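Local coordinates for inosine-uridine preferring nucleoside hydrolase family protein (Bacillus anthracis, PDB 2C40) that adopts the alpha/beta fold of the nucleoside hydrolase family and binds a calcium ion together with alpha-D-ribofuranose, at residues 18-23 against 246-251; 47-52 against 60-65; 82-87 against 228-233; 107-112 against 120-125; 183-186 against 190-193. One frame throughout, in Å; residues are numbered along the deposited sequence.

In the fold
All five contacts belong to one alpha/beta domain whose mixed sheet runs in the order 62-64, 27-34, 2-8, 120-124, 145-151, 191-194, 286-292, 261-269, 279-281. Contact 1 holds D247 and contact 4 holds T125, both ligands of the same calcium ion, beside which alpha-D-ribofuranose is bound; the two contacts also touch directly through L21 and T250 against L123. Contact 2 packs on contact 1 by way of L18 and I51, the centres of contacts 1 and 2 being about 15 Å apart, and is tied to contact 3 by the salt bridge from K50 NZ to D85 OD1, 2.9 Å. Contacts 3 and 5 lie farthest apart, with centres about 32 Å from each other.

Contact 1 (18-23 against 246-251); sequences LFLLLQ and WDVLTA. With CA (calcium ion), chain C; RIB (alpha-D-ribofuranose), chain D.
L20 and L21 meet V248 and A251 through methyl groups; the flat groups lie farther out. The indole of W246 is approached obliquely by C5 of alpha-D-ribofuranose, and the F19 ring meets those of F55 and F223 edge-to-face. D247 OD1 lies 2.6 Å from ribofuranose O3, while OD2, also near O3, binds the calcium ion at 2.5 Å, where D9, D14 and T125 are fellow ligands. On the other segment Q23 NE2 gives F19 O a nearly straight bond of 2.9 Å, the oxygen lying in the amide plane, and also bonds to F55 O. Between the helices, L20 CD1 reaches V248 CG1 at 3.8 Å, and L21 CD2 lies 4.0 Å from A251 CB; no hydrogen bond joins the segments. Helix 246-255 thus leans on helix 12-21 with one flank and touches strand 145-151 through W246, D247 and T250, whereas L18, L21 and L22 turn to L29 on strand 27-34.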
# COMPACT_ATOMS: atom_id res chain seq x y z
N LEU A 18 -4.45 -12.46 -12.73
CA LEU A 18 -3.56 -13.58 -12.92
C LEU A 18 -3.82 -14.69 -11.91
O LEU A 18 -4.01 -15.85 -12.27
CB LEU A 18 -2.11 -13.11 -12.82
CG LEU A 18 -1.06 -14.21 -12.96
CD1 LEU A 18 -1.10 -14.82 -14.32
CD2 LEU A 18 0.32 -13.65 -12.66
N PHE A 19 -3.86 -14.32 -10.63
CA PHE A 19 -4.12 -15.29 -9.57
C PHE A 19 -5.45 -16.01 -9.78
O PHE A 19 -5.52 -17.23 -9.63
CB PHE A 19 -4.01 -14.64 -8.19
CG PHE A 19 -4.70 -15.37 -7.12
CD1 PHE A 19 -4.16 -16.52 -6.60
CD2 PHE A 19 -5.93 -14.90 -6.62
CE1 PHE A 19 -4.82 -17.20 -5.57
CE2 PHE A 19 -6.58 -15.58 -5.61
CZ PHE A 19 -6.03 -16.74 -5.09
N LEU A 20 -6.51 -15.30 -10.17
CA LEU A 20 -7.80 -15.96 -10.37
C LEU A 20 -7.85 -16.80 -11.66
O LEU A 20 -8.42 -17.87 -11.65
CB LEU A 20 -8.92 -14.95 -10.38
CG LEU A 20 -9.10 -14.13 -9.10
CD1 LEU A 20 -9.98 -12.99 -9.40
CD2 LEU A 20 -9.69 -14.95 -8.00
N LEU A 21 -7.24 -16.34 -12.77
CA LEU A 21 -7.21 -17.13 -14.01
C LEU A 21 -6.66 -18.53 -13.72
O LEU A 21 -7.10 -19.56 -14.27
CB LEU A 21 -6.32 -16.47 -15.10
CG LEU A 21 -6.86 -15.18 -15.73
CD1 LEU A 21 -5.75 -14.32 -16.23
CD2 LEU A 21 -7.92 -15.47 -16.85
N LEU A 22 -5.68 -18.54 -12.83
CA LEU A 22 -4.95 -19.72 -12.50
C LEU A 22 -5.80 -20.78 -11.72
O LEU A 22 -5.44 -21.94 -11.66
CB LEU A 22 -3.67 -19.31 -11.73
CG LEU A 22 -2.55 -18.63 -12.53
CD1 LEU A 22 -1.53 -18.06 -11.60
CD2 LEU A 22 -1.89 -19.61 -13.52
N GLN A 23 -6.92 -20.35 -11.14
CA GLN A 23 -7.83 -21.23 -10.42
C GLN A 23 -8.98 -21.71 -11.32
O GLN A 23 -9.70 -22.66 -10.97
CB GLN A 23 -8.40 -20.49 -9.21
CG GLN A 23 -7.38 -19.80 -8.30
CD GLN A 23 -6.09 -20.56 -8.17
OE1 GLN A 23 -6.06 -21.71 -7.72
NE2 GLN A 23 -5.00 -19.94 -8.59
N TRP A 246 -12.20 -3.58 -12.95
CA TRP A 246 -12.31 -3.65 -14.40
C TRP A 246 -11.60 -4.81 -15.02
O TRP A 246 -12.17 -5.50 -15.84
CB TRP A 246 -11.73 -2.41 -15.02
CG TRP A 246 -12.57 -1.27 -14.81
CD1 TRP A 246 -13.73 -1.01 -15.44
CD2 TRP A 246 -12.32 -0.19 -13.92
NE1 TRP A 246 -14.26 0.17 -14.98
CE2 TRP A 246 -13.40 0.70 -14.05
CE3 TRP A 246 -11.32 0.07 -13.00
CZ2 TRP A 246 -13.50 1.89 -13.31
CZ3 TRP A 246 -11.42 1.25 -12.25
CH2 TRP A 246 -12.50 2.14 -12.42
N ASP A 247 -10.35 -5.01 -14.62
CA ASP A 247 -9.54 -6.09 -15.16
C ASP A 247 -10.02 -7.49 -14.70
O ASP A 247 -10.01 -8.44 -15.49
CB ASP A 247 -8.09 -5.86 -14.79
CG ASP A 247 -7.57 -4.53 -15.32
OD1 ASP A 247 -8.23 -3.92 -16.21
OD2 ASP A 247 -6.47 -4.12 -14.89
N VAL A 248 -10.44 -7.58 -13.44
CA VAL A 248 -10.89 -8.82 -12.85
C VAL A 248 -12.17 -9.27 -13.57
O VAL A 248 -12.35 -10.46 -13.80
CB VAL A 248 -11.11 -8.70 -11.32
CG1 VAL A 248 -11.71 -9.94 -10.75
CG2 VAL A 248 -9.79 -8.45 -10.59
N LEU A 249 -13.03 -8.32 -13.92
CA LEU A 249 -14.25 -8.59 -14.61
C LEU A 249 -13.97 -9.05 -16.04
O LEU A 249 -14.67 -9.91 -16.57
CB LEU A 249 -15.11 -7.35 -14.66
CG LEU A 249 -16.52 -7.41 -15.27
CD1 LEU A 249 -16.49 -6.86 -16.65
CD2 LEU A 249 -17.19 -8.80 -15.22
N THR A 250 -12.99 -8.42 -16.67
CA THR A 250 -12.51 -8.80 -18.00
C THR A 250 -12.05 -10.25 -18.01
O THR A 250 -12.46 -11.02 -18.89
CB THR A 250 -11.35 -7.89 -18.47
OG1 THR A 250 -11.76 -6.50 -18.38
CG2 THR A 250 -10.94 -8.19 -19.88
N ALA A 251 -11.25 -10.62 -17.01
CA ALA A 251 -10.72 -11.98 -16.85
C ALA A 251 -11.81 -12.98 -16.50
O ALA A 251 -11.77 -14.12 -16.98
CB ALA A 251 -9.64 -11.99 -15.78
CA CA C . -4.60 -2.94 -15.97
O5 RIB D . -8.51 2.52 -17.22
C5 RIB D . -8.62 1.40 -16.30
C4 RIB D . -7.26 0.71 -16.24
O4 RIB D . -6.35 1.64 -15.62
C3 RIB D . -7.14 -0.64 -15.50
O3 RIB D . -6.91 -1.70 -16.48
C2 RIB D . -6.03 -0.43 -14.38
O2 RIB D . -4.90 -1.40 -14.14
C1 RIB D . -5.47 0.98 -14.68
O HOH W 1 -4.20 -0.74 -17.02

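Contact 2 (47-52 against 60-65); sequences ASRKII and IEVAAS
Helix 41-55 and strand 62-64 are the last two elements of a beta-alpha-beta unit that starts with strand 27-34, and here the helix lies down on the strand it leads into. The axes of helix 47-52 and strand 62-64 run almost antiparallel, at 176°, and approach to 9.6 Å. V62 is the hub. Its CG2 is pressed against I52 CD1 at 3.4 Å, closer than carbons usually settle, and also faces R49 CG at 3.8 Å; its other methyl, CG1, reaches S48 CB at 4.1 Å. I60, two residues ahead of V62, joins from the loop. Its CG1 stands between the backbone N and the carbonyl carbon (chi1 55°), the crowded position, and from there the branch crosses I52 at about a right angle. I52 meets it twice: I52 CG2 lies 3.8 Å from I60 CG1, and I52 CD1 lies 3.8 Å from I60 CD1. R49 lends only the root of its chain to this surface, since the chain bends at chi3 and NE bonds to T98 O. S48 OG likewise looks elsewhere, to A44 O and H8 NE2. With the polar ends engaged outside and no hydrogen bond crossing between the segments, helix and strand are held together by apolar fit, at its tightest where I52 and V62 meet.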
# COMPACT_ATOMS: atom_id res chain seq x y z
N ALA A 47 6.26 -10.16 -9.32
CA ALA A 47 4.96 -10.50 -8.71
C ALA A 47 4.20 -11.57 -9.50
O ALA A 47 3.65 -12.52 -8.90
CB ALA A 47 4.09 -9.22 -8.50
N SER A 48 4.17 -11.42 -10.83
CA SER A 48 3.57 -12.45 -11.75
C SER A 48 4.23 -13.82 -11.61
O SER A 48 3.55 -14.83 -11.51
CB SER A 48 3.69 -12.04 -13.22
OG SER A 48 3.15 -10.76 -13.41
N ARG A 49 5.56 -13.84 -11.61
CA ARG A 49 6.29 -15.09 -11.44
C ARG A 49 6.03 -15.77 -10.11
O ARG A 49 5.85 -16.98 -10.07
CB ARG A 49 7.78 -14.87 -11.67
CG ARG A 49 8.09 -14.53 -13.16
CD ARG A 49 9.44 -13.84 -13.30
NE ARG A 49 10.51 -14.76 -12.96
CZ ARG A 49 11.74 -14.42 -12.58
NH1 ARG A 49 12.08 -13.16 -12.39
NH2 ARG A 49 12.64 -15.38 -12.35
N LYS A 50 6.01 -14.99 -9.04
CA LYS A 50 5.74 -15.51 -7.68
C LYS A 50 4.27 -15.98 -7.53
O LYS A 50 3.95 -16.89 -6.78
CB LYS A 50 6.03 -14.45 -6.61
CG LYS A 50 7.48 -13.91 -6.59
CD LYS A 50 7.70 -12.96 -5.45
CE LYS A 50 9.00 -12.22 -5.63
NZ LYS A 50 9.17 -11.22 -4.56
N ILE A 51 3.38 -15.33 -8.26
CA ILE A 51 1.96 -15.72 -8.21
C ILE A 51 1.78 -17.07 -8.90
O ILE A 51 1.06 -17.94 -8.40
CB ILE A 51 1.05 -14.64 -8.81
CG1 ILE A 51 1.01 -13.45 -7.87
CG2 ILE A 51 -0.38 -15.18 -9.01
CD1 ILE A 51 0.40 -12.15 -8.46
N ILE A 52 2.47 -17.25 -10.02
CA ILE A 52 2.42 -18.49 -10.77
C ILE A 52 3.07 -19.59 -9.93
O ILE A 52 2.50 -20.65 -9.77
CB ILE A 52 3.10 -18.34 -12.13
CG1 ILE A 52 2.34 -17.35 -13.00
CG2 ILE A 52 3.16 -19.68 -12.87
CD1 ILE A 52 3.18 -16.87 -14.20
N ILE A 60 4.75 -22.41 -16.79
CA ILE A 60 4.70 -21.39 -17.85
C ILE A 60 5.78 -20.32 -17.62
O ILE A 60 6.43 -20.31 -16.59
CB ILE A 60 3.30 -20.68 -17.96
CG1 ILE A 60 2.86 -20.08 -16.64
CG2 ILE A 60 2.24 -21.67 -18.45
CD1 ILE A 60 1.66 -19.20 -16.79
N GLU A 61 5.95 -19.44 -18.60
CA GLU A 61 6.91 -18.35 -18.51
C GLU A 61 6.22 -17.00 -18.65
O GLU A 61 5.17 -16.89 -19.25
CB GLU A 61 8.02 -18.56 -19.53
CG GLU A 61 8.64 -19.97 -19.38
CD GLU A 61 9.85 -20.21 -20.25
OE1 GLU A 61 10.14 -19.38 -21.16
OE2 GLU A 61 10.50 -21.27 -20.02
N VAL A 62 6.86 -15.98 -18.09
CA VAL A 62 6.37 -14.60 -18.14
C VAL A 62 7.34 -13.80 -19.01
O VAL A 62 8.53 -13.75 -18.70
CB VAL A 62 6.23 -13.98 -16.72
CG1 VAL A 62 5.60 -12.61 -16.77
CG2 VAL A 62 5.38 -14.87 -15.83
N ALA A 63 6.83 -13.18 -20.08
CA ALA A 63 7.63 -12.35 -20.94
C ALA A 63 7.51 -10.88 -20.58
O ALA A 63 6.43 -10.39 -20.23
CB ALA A 63 7.23 -12.55 -22.38
N ALA A 64 8.62 -10.18 -20.71
CA ALA A 64 8.69 -8.75 -20.53
C ALA A 64 8.52 -8.00 -21.84
O ALA A 64 9.25 -8.28 -22.80
CB ALA A 64 10.07 -8.39 -19.87
N SER A 65 7.59 -7.05 -21.87
CA SER A 65 7.43 -6.15 -23.01
C SER A 65 8.58 -5.17 -23.14
O SER A 65 9.23 -4.84 -22.16
CB SER A 65 6.14 -5.33 -22.87
OG SER A 65 6.00 -4.45 -23.95

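Contact 3 (82-87 against 228-233); sequences FYVDAL and YAIVPP
I230 reaches across to Y83 and V84 with an extended side chain: CG1 is anti to the carbonyl carbon (chi1 -73°) and CD1 continues the zigzag at chi2 173°. That shape puts CD1 at two neighbours on helix 80-85, 3.4 Å from Y83 CB and 3.7 Å from V84 CG2. The second branch of I230 has a different target. CG2 comes to the edge of the tyrosine ring, near its plane, 4.2 Å from Y83 CD1, so the aromatic face takes no part in this meeting. Y83 is turned somewhat away from the ideal stagger, with chi1 at -42°, and its side chain passes I230 at a slant. V84, by contrast, meets I230 at about a right angle, offering the methyl that lies beside its backbone N. Toward the interior, V84 and I230 continue onto helix 12-21 through L15 and V12 respectively. On the outside the second subunit takes over: Y83 packs on A229 and F82 on P232 of that subunit, while A229 and P232 pack on A86 and Y83 of the second subunit. I230, just past helix 219-229, thus packs on helix 80-85 beside the interface of the two subunits.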
# COMPACT_ATOMS: atom_id res chain seq x y z
N PHE A 82 5.08 -2.87 -6.64
CA PHE A 82 6.12 -2.95 -5.61
C PHE A 82 5.57 -3.54 -4.34
O PHE A 82 6.18 -4.40 -3.72
CB PHE A 82 6.77 -1.60 -5.33
CG PHE A 82 7.69 -1.12 -6.43
CD1 PHE A 82 7.28 -0.14 -7.34
CD2 PHE A 82 8.95 -1.69 -6.60
CE1 PHE A 82 8.12 0.30 -8.36
CE2 PHE A 82 9.82 -1.26 -7.62
CZ PHE A 82 9.40 -0.27 -8.50
N TYR A 83 4.35 -3.15 -4.01
CA TYR A 83 3.72 -3.57 -2.80
C TYR A 83 3.26 -4.99 -2.91
O TYR A 83 3.54 -5.76 -2.00
CB TYR A 83 2.58 -2.62 -2.40
CG TYR A 83 2.95 -1.14 -2.58
CD1 TYR A 83 2.03 -0.22 -3.08
CD2 TYR A 83 4.25 -0.70 -2.34
CE1 TYR A 83 2.38 1.12 -3.27
CE2 TYR A 83 4.62 0.64 -2.54
CZ TYR A 83 3.69 1.53 -3.00
OH TYR A 83 4.04 2.85 -3.17
N VAL A 84 2.61 -5.36 -4.00
CA VAL A 84 2.15 -6.74 -4.14
C VAL A 84 3.35 -7.71 -4.12
O VAL A 84 3.30 -8.73 -3.42
CB VAL A 84 1.29 -6.96 -5.40
CG1 VAL A 84 0.93 -8.43 -5.54
CG2 VAL A 84 0.03 -6.10 -5.32
N ASP A 85 4.42 -7.36 -4.83
CA ASP A 85 5.69 -8.15 -4.90
C ASP A 85 6.36 -8.34 -3.55
O ASP A 85 7.05 -9.36 -3.29
CB ASP A 85 6.67 -7.41 -5.81
CG ASP A 85 7.91 -8.18 -6.09
OD1 ASP A 85 7.77 -9.41 -6.31
OD2 ASP A 85 9.00 -7.57 -6.05
N ALA A 86 6.17 -7.35 -2.67
CA ALA A 86 6.73 -7.42 -1.32
C ALA A 86 5.85 -8.14 -0.31
O ALA A 86 6.26 -8.27 0.81
CB ALA A 86 7.10 -6.05 -0.81
N LEU A 87 4.68 -8.65 -0.70
CA LEU A 87 3.80 -9.34 0.25
C LEU A 87 4.38 -10.73 0.70
O LEU A 87 4.86 -11.52 -0.15
CB LEU A 87 2.39 -9.49 -0.34
CG LEU A 87 1.47 -8.28 -0.52
CD1 LEU A 87 0.20 -8.75 -1.16
CD2 LEU A 87 1.17 -7.55 0.78
N TYR A 228 -6.16 -5.77 -2.18
CA TYR A 228 -7.08 -4.63 -2.20
C TYR A 228 -6.91 -3.59 -1.09
O TYR A 228 -7.45 -2.50 -1.18
CB TYR A 228 -8.51 -5.14 -2.34
CG TYR A 228 -8.76 -5.59 -3.77
CD1 TYR A 228 -9.04 -6.93 -4.07
CD2 TYR A 228 -8.61 -4.68 -4.83
CE1 TYR A 228 -9.24 -7.32 -5.37
CE2 TYR A 228 -8.76 -5.06 -6.10
CZ TYR A 228 -9.07 -6.39 -6.39
OH TYR A 228 -9.25 -6.75 -7.71
N ALA A 229 -6.13 -3.91 -0.06
CA ALA A 229 -5.75 -3.00 1.00
C ALA A 229 -4.91 -1.84 0.46
O ALA A 229 -4.90 -0.73 0.99
CB ALA A 229 -4.93 -3.77 2.02
N ILE A 230 -4.14 -2.16 -0.55
CA ILE A 230 -3.29 -1.25 -1.34
C ILE A 230 -4.09 -0.16 -2.09
O ILE A 230 -3.58 0.87 -2.49
CB ILE A 230 -2.46 -2.16 -2.33
CG1 ILE A 230 -1.38 -2.92 -1.52
CG2 ILE A 230 -1.94 -1.39 -3.49
CD1 ILE A 230 -0.51 -4.04 -2.28
N VAL A 231 -5.36 -0.40 -2.28
CA VAL A 231 -6.22 0.50 -2.98
C VAL A 231 -7.53 0.61 -2.15
O VAL A 231 -8.62 0.29 -2.62
CB VAL A 231 -6.32 -0.07 -4.42
CG1 VAL A 231 -7.45 -1.05 -4.61
CG2 VAL A 231 -6.29 1.03 -5.46
N PRO A 232 -7.41 1.05 -0.88
CA PRO A 232 -8.46 0.95 0.10
C PRO A 232 -9.52 2.08 0.00
O PRO A 232 -9.33 3.06 -0.73
CB PRO A 232 -7.69 1.08 1.41
CG PRO A 232 -6.72 2.09 1.08
CD PRO A 232 -6.26 1.76 -0.31
N PRO A 233 -10.62 1.95 0.77
CA PRO A 233 -11.60 3.03 0.80
C PRO A 233 -11.01 4.24 1.57
O PRO A 233 -10.33 4.06 2.57
CB PRO A 233 -12.81 2.39 1.51
CG PRO A 233 -12.50 0.88 1.62
CD PRO A 233 -10.99 0.83 1.66

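Contact 4 (107-112 against 120-125); sequences HHLIET and TTLLFT. With CA (calcium ion), chain C.
L109 and the pair L122 and F124 join helix 105-115 to strand 120-124, which it precedes in the chain, within the Rossmann-like parallel part of the sheet. The L109 side chain leaves its helix toward the strand. CB carries CG to a position anti to the backbone N (chi1 167°), and at CG the chain forks into two methyls with separate partners. CD1 goes to the leucine, 3.7 Å from L122 CD2, and L122 lies square across L109. CD2 goes to the phenylalanine, 3.8 Å from F124 CZ; it lies in the plane of the ring, at its edge, and L109 and F124 meet head-on. Neither segment sends a hydrogen bond to the other. L131 of helix 129-137 touches both L122 and F124, while A134 of that helix touches L109, so the cluster is shared with a second helix. Within helix 105-115, H108 O takes two bonds from one residue: T112 OG1, at 2.7 Å, stands above the carbonyl plane, and T112 N comes from the opposite face. That same hydroxyl lies over the centre of the H108 ring, 3.8 Å above it. Past the end of the strand, the chain turns its backbone to the metal: T125 O binds the calcium ion at 2.5 Å.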
# COMPACT_ATOMS: atom_id res chain seq x y z
N HIS A 107 6.95 -10.57 -29.51
CA HIS A 107 7.52 -11.74 -30.14
C HIS A 107 7.10 -13.03 -29.46
O HIS A 107 6.77 -14.01 -30.12
CB HIS A 107 9.04 -11.64 -30.15
CG HIS A 107 9.58 -10.70 -31.18
ND1 HIS A 107 10.92 -10.42 -31.29
CD2 HIS A 107 8.96 -9.97 -32.13
CE1 HIS A 107 11.11 -9.59 -32.30
NE2 HIS A 107 9.94 -9.29 -32.82
N HIS A 108 7.09 -13.00 -28.14
CA HIS A 108 6.58 -14.12 -27.35
C HIS A 108 5.14 -14.46 -27.74
O HIS A 108 4.77 -15.63 -27.89
CB HIS A 108 6.69 -13.74 -25.88
CG HIS A 108 6.24 -14.80 -24.94
ND1 HIS A 108 5.14 -14.65 -24.10
CD2 HIS A 108 6.76 -16.02 -24.68
CE1 HIS A 108 5.00 -15.74 -23.37
NE2 HIS A 108 5.96 -16.60 -23.71
N LEU A 109 4.32 -13.43 -27.88
CA LEU A 109 2.93 -13.61 -28.24
C LEU A 109 2.80 -14.31 -29.60
O LEU A 109 2.06 -15.29 -29.74
CB LEU A 109 2.25 -12.24 -28.23
CG LEU A 109 0.86 -11.99 -28.83
CD1 LEU A 109 -0.11 -12.99 -28.37
CD2 LEU A 109 0.45 -10.61 -28.36
N ILE A 110 3.57 -13.85 -30.59
CA ILE A 110 3.57 -14.43 -31.94
C ILE A 110 3.92 -15.91 -31.89
O ILE A 110 3.21 -16.75 -32.45
CB ILE A 110 4.55 -13.66 -32.91
CG1 ILE A 110 4.02 -12.24 -33.20
CG2 ILE A 110 4.78 -14.39 -34.23
CD1 ILE A 110 5.03 -11.30 -33.88
N GLU A 111 5.03 -16.22 -31.22
CA GLU A 111 5.58 -17.59 -31.20
C GLU A 111 4.64 -18.53 -30.43
O GLU A 111 4.44 -19.66 -30.86
CB GLU A 111 6.98 -17.64 -30.59
CG GLU A 111 8.11 -17.21 -31.52
N THR A 112 4.06 -18.05 -29.33
CA THR A 112 3.08 -18.84 -28.59
C THR A 112 1.86 -19.13 -29.46
O THR A 112 1.44 -20.25 -29.59
CB THR A 112 2.55 -18.12 -27.32
OG1 THR A 112 3.64 -17.68 -26.53
CG2 THR A 112 1.67 -19.05 -26.50
N THR A 120 -6.21 -19.36 -29.91
CA THR A 120 -6.17 -18.92 -28.51
C THR A 120 -6.93 -17.62 -28.30
O THR A 120 -6.96 -16.78 -29.18
CB THR A 120 -4.74 -18.94 -27.83
OG1 THR A 120 -4.45 -17.70 -27.15
CG2 THR A 120 -3.66 -19.29 -28.76
N THR A 121 -7.58 -17.51 -27.14
CA THR A 121 -8.21 -16.27 -26.72
C THR A 121 -7.17 -15.31 -26.11
O THR A 121 -6.45 -15.69 -25.19
CB THR A 121 -9.32 -16.51 -25.69
OG1 THR A 121 -10.31 -17.33 -26.28
CG2 THR A 121 -10.01 -15.19 -25.25
N LEU A 122 -7.13 -14.07 -26.60
CA LEU A 122 -6.26 -13.02 -26.07
C LEU A 122 -7.00 -12.20 -25.05
O LEU A 122 -8.13 -11.75 -25.29
CB LEU A 122 -5.81 -12.08 -27.18
CG LEU A 122 -5.07 -12.66 -28.35
CD1 LEU A 122 -4.75 -11.49 -29.29
CD2 LEU A 122 -3.81 -13.36 -27.89
N LEU A 123 -6.39 -12.05 -23.89
CA LEU A 123 -6.93 -11.32 -22.80
C LEU A 123 -5.90 -10.22 -22.48
O LEU A 123 -4.78 -10.52 -22.06
CB LEU A 123 -7.04 -12.27 -21.60
CG LEU A 123 -7.96 -11.94 -20.44
CD1 LEU A 123 -7.37 -12.48 -19.17
CD2 LEU A 123 -8.35 -10.51 -20.30
N PHE A 124 -6.29 -8.96 -22.72
CA PHE A 124 -5.44 -7.82 -22.45
C PHE A 124 -6.15 -6.92 -21.43
O PHE A 124 -7.28 -6.40 -21.67
CB PHE A 124 -5.14 -7.05 -23.73
CG PHE A 124 -4.05 -7.65 -24.58
CD1 PHE A 124 -4.12 -8.96 -25.02
CD2 PHE A 124 -2.92 -6.93 -24.91
CE1 PHE A 124 -3.10 -9.54 -25.81
CE2 PHE A 124 -1.91 -7.50 -25.71
CZ PHE A 124 -2.02 -8.82 -26.13
N THR A 125 -5.46 -6.71 -20.30
CA THR A 125 -5.94 -5.89 -19.25
C THR A 125 -5.12 -4.60 -19.02
O THR A 125 -5.48 -3.81 -18.16
CB THR A 125 -6.16 -6.67 -17.93
OG1 THR A 125 -4.93 -7.22 -17.42
CG2 THR A 125 -7.18 -7.75 -18.13
CA CA C . -4.60 -2.94 -15.97
O HOH W 1 -4.20 -0.74 -17.02

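Contact 5 (183-186 against 190-193); sequences RVWE and EIDL
W185 and V184 on helix 178-186 pack on I191 and L193 of strand 191-194, the closing step of a beta-alpha-beta crossover from the adjacent parallel strand 145-151. The aromatic interaction comes first. I191 CD1 stands over one face of the indole in a CH-pi contact, 4.3 Å from the centroid of the six-membered ring and 28° off its normal. It is displaced toward the rim, which brings it to 3.9 Å from W185 CE3. L193 uses a different side of the same ring: its CD2 is at the edge, near the ring plane. Both strand residues cross the tryptophan at about a right angle. The indole gets there although its CB points away from the strand, because chi1 of -107°, well off a staggered value, swings the ring back. Plain aliphatic contact adds one further pair, V184 CG1 to I191 CD1 at 4.1 Å, so a single methyl serves both helix residues. Hydrogen bonding goes elsewhere: W185 O accepts from R286 NH1, and the strand pairs through its backbone with L148 and W150 on one neighbouring strand and H289 on the other. At the far corner of the indole, W185 CH2 lies 4.2 Å from L193 CD2.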
# COMPACT_ATOMS: atom_id res chain seq x y z
N ARG A 183 -4.74 0.21 -34.77
CA ARG A 183 -4.19 -1.00 -35.41
C ARG A 183 -4.95 -2.30 -35.09
O ARG A 183 -5.21 -3.16 -35.97
CB ARG A 183 -2.83 -1.24 -34.85
CG ARG A 183 -1.77 -0.81 -35.68
CD ARG A 183 -1.14 -2.00 -36.41
NE ARG A 183 -0.53 -1.45 -37.62
CZ ARG A 183 0.44 -0.56 -37.62
NH1 ARG A 183 0.99 -0.15 -36.48
NH2 ARG A 183 0.90 -0.09 -38.78
N VAL A 184 -5.26 -2.48 -33.80
CA VAL A 184 -6.03 -3.66 -33.38
C VAL A 184 -7.41 -3.55 -34.01
O VAL A 184 -7.94 -4.52 -34.61
CB VAL A 184 -6.10 -3.78 -31.86
CG1 VAL A 184 -7.10 -4.86 -31.46
CG2 VAL A 184 -4.71 -4.06 -31.28
N TRP A 185 -7.99 -2.36 -33.97
CA TRP A 185 -9.30 -2.14 -34.55
C TRP A 185 -9.33 -2.44 -36.06
O TRP A 185 -10.37 -2.87 -36.55
CB TRP A 185 -9.78 -0.72 -34.32
CG TRP A 185 -10.89 -0.49 -33.30
CD1 TRP A 185 -12.07 0.17 -33.52
CD2 TRP A 185 -10.90 -0.87 -31.92
NE1 TRP A 185 -12.80 0.22 -32.38
CE2 TRP A 185 -12.11 -0.40 -31.38
CE3 TRP A 185 -10.01 -1.57 -31.09
CZ2 TRP A 185 -12.45 -0.60 -30.05
CZ3 TRP A 185 -10.37 -1.79 -29.79
CH2 TRP A 185 -11.58 -1.30 -29.28
N GLU A 186 -8.23 -2.24 -36.78
CA GLU A 186 -8.26 -2.54 -38.19
C GLU A 186 -8.06 -4.04 -38.46
O GLU A 186 -8.42 -4.50 -39.53
CB GLU A 186 -7.29 -1.66 -39.00
CG GLU A 186 -5.85 -1.75 -38.58
CD GLU A 186 -4.89 -1.00 -39.54
OE1 GLU A 186 -4.56 -1.54 -40.62
OE2 GLU A 186 -4.46 0.10 -39.17
N GLU A 190 -12.33 -10.73 -33.86
CA GLU A 190 -13.47 -10.41 -32.97
C GLU A 190 -13.00 -9.79 -31.60
O GLU A 190 -12.03 -10.27 -30.98
CB GLU A 190 -14.37 -11.64 -32.73
CG GLU A 190 -15.28 -12.13 -33.94
CD GLU A 190 -16.07 -10.99 -34.64
OE1 GLU A 190 -16.91 -10.32 -33.99
OE2 GLU A 190 -15.81 -10.73 -35.86
N ILE A 191 -13.68 -8.74 -31.17
CA ILE A 191 -13.32 -7.97 -29.96
C ILE A 191 -14.50 -7.87 -28.99
O ILE A 191 -15.57 -7.33 -29.32
CB ILE A 191 -12.85 -6.52 -30.29
CG1 ILE A 191 -11.72 -6.53 -31.33
CG2 ILE A 191 -12.36 -5.80 -29.05
CD1 ILE A 191 -11.16 -5.23 -31.60
N ASP A 192 -14.29 -8.46 -27.81
CA ASP A 192 -15.11 -8.22 -26.66
C ASP A 192 -14.44 -7.11 -25.82
O ASP A 192 -13.25 -7.19 -25.47
CB ASP A 192 -15.28 -9.51 -25.83
CG ASP A 192 -15.91 -10.69 -26.64
OD1 ASP A 192 -16.70 -10.49 -27.58
OD2 ASP A 192 -15.58 -11.84 -26.29
N LEU A 193 -15.23 -6.08 -25.50
CA LEU A 193 -14.80 -4.88 -24.75
C LEU A 193 -15.43 -4.84 -23.38
O LEU A 193 -16.66 -4.81 -23.27
CB LEU A 193 -15.30 -3.57 -25.38
CG LEU A 193 -14.41 -2.65 -26.16
CD1 LEU A 193 -15.04 -1.27 -26.27
CD2 LEU A 193 -13.00 -2.59 -25.58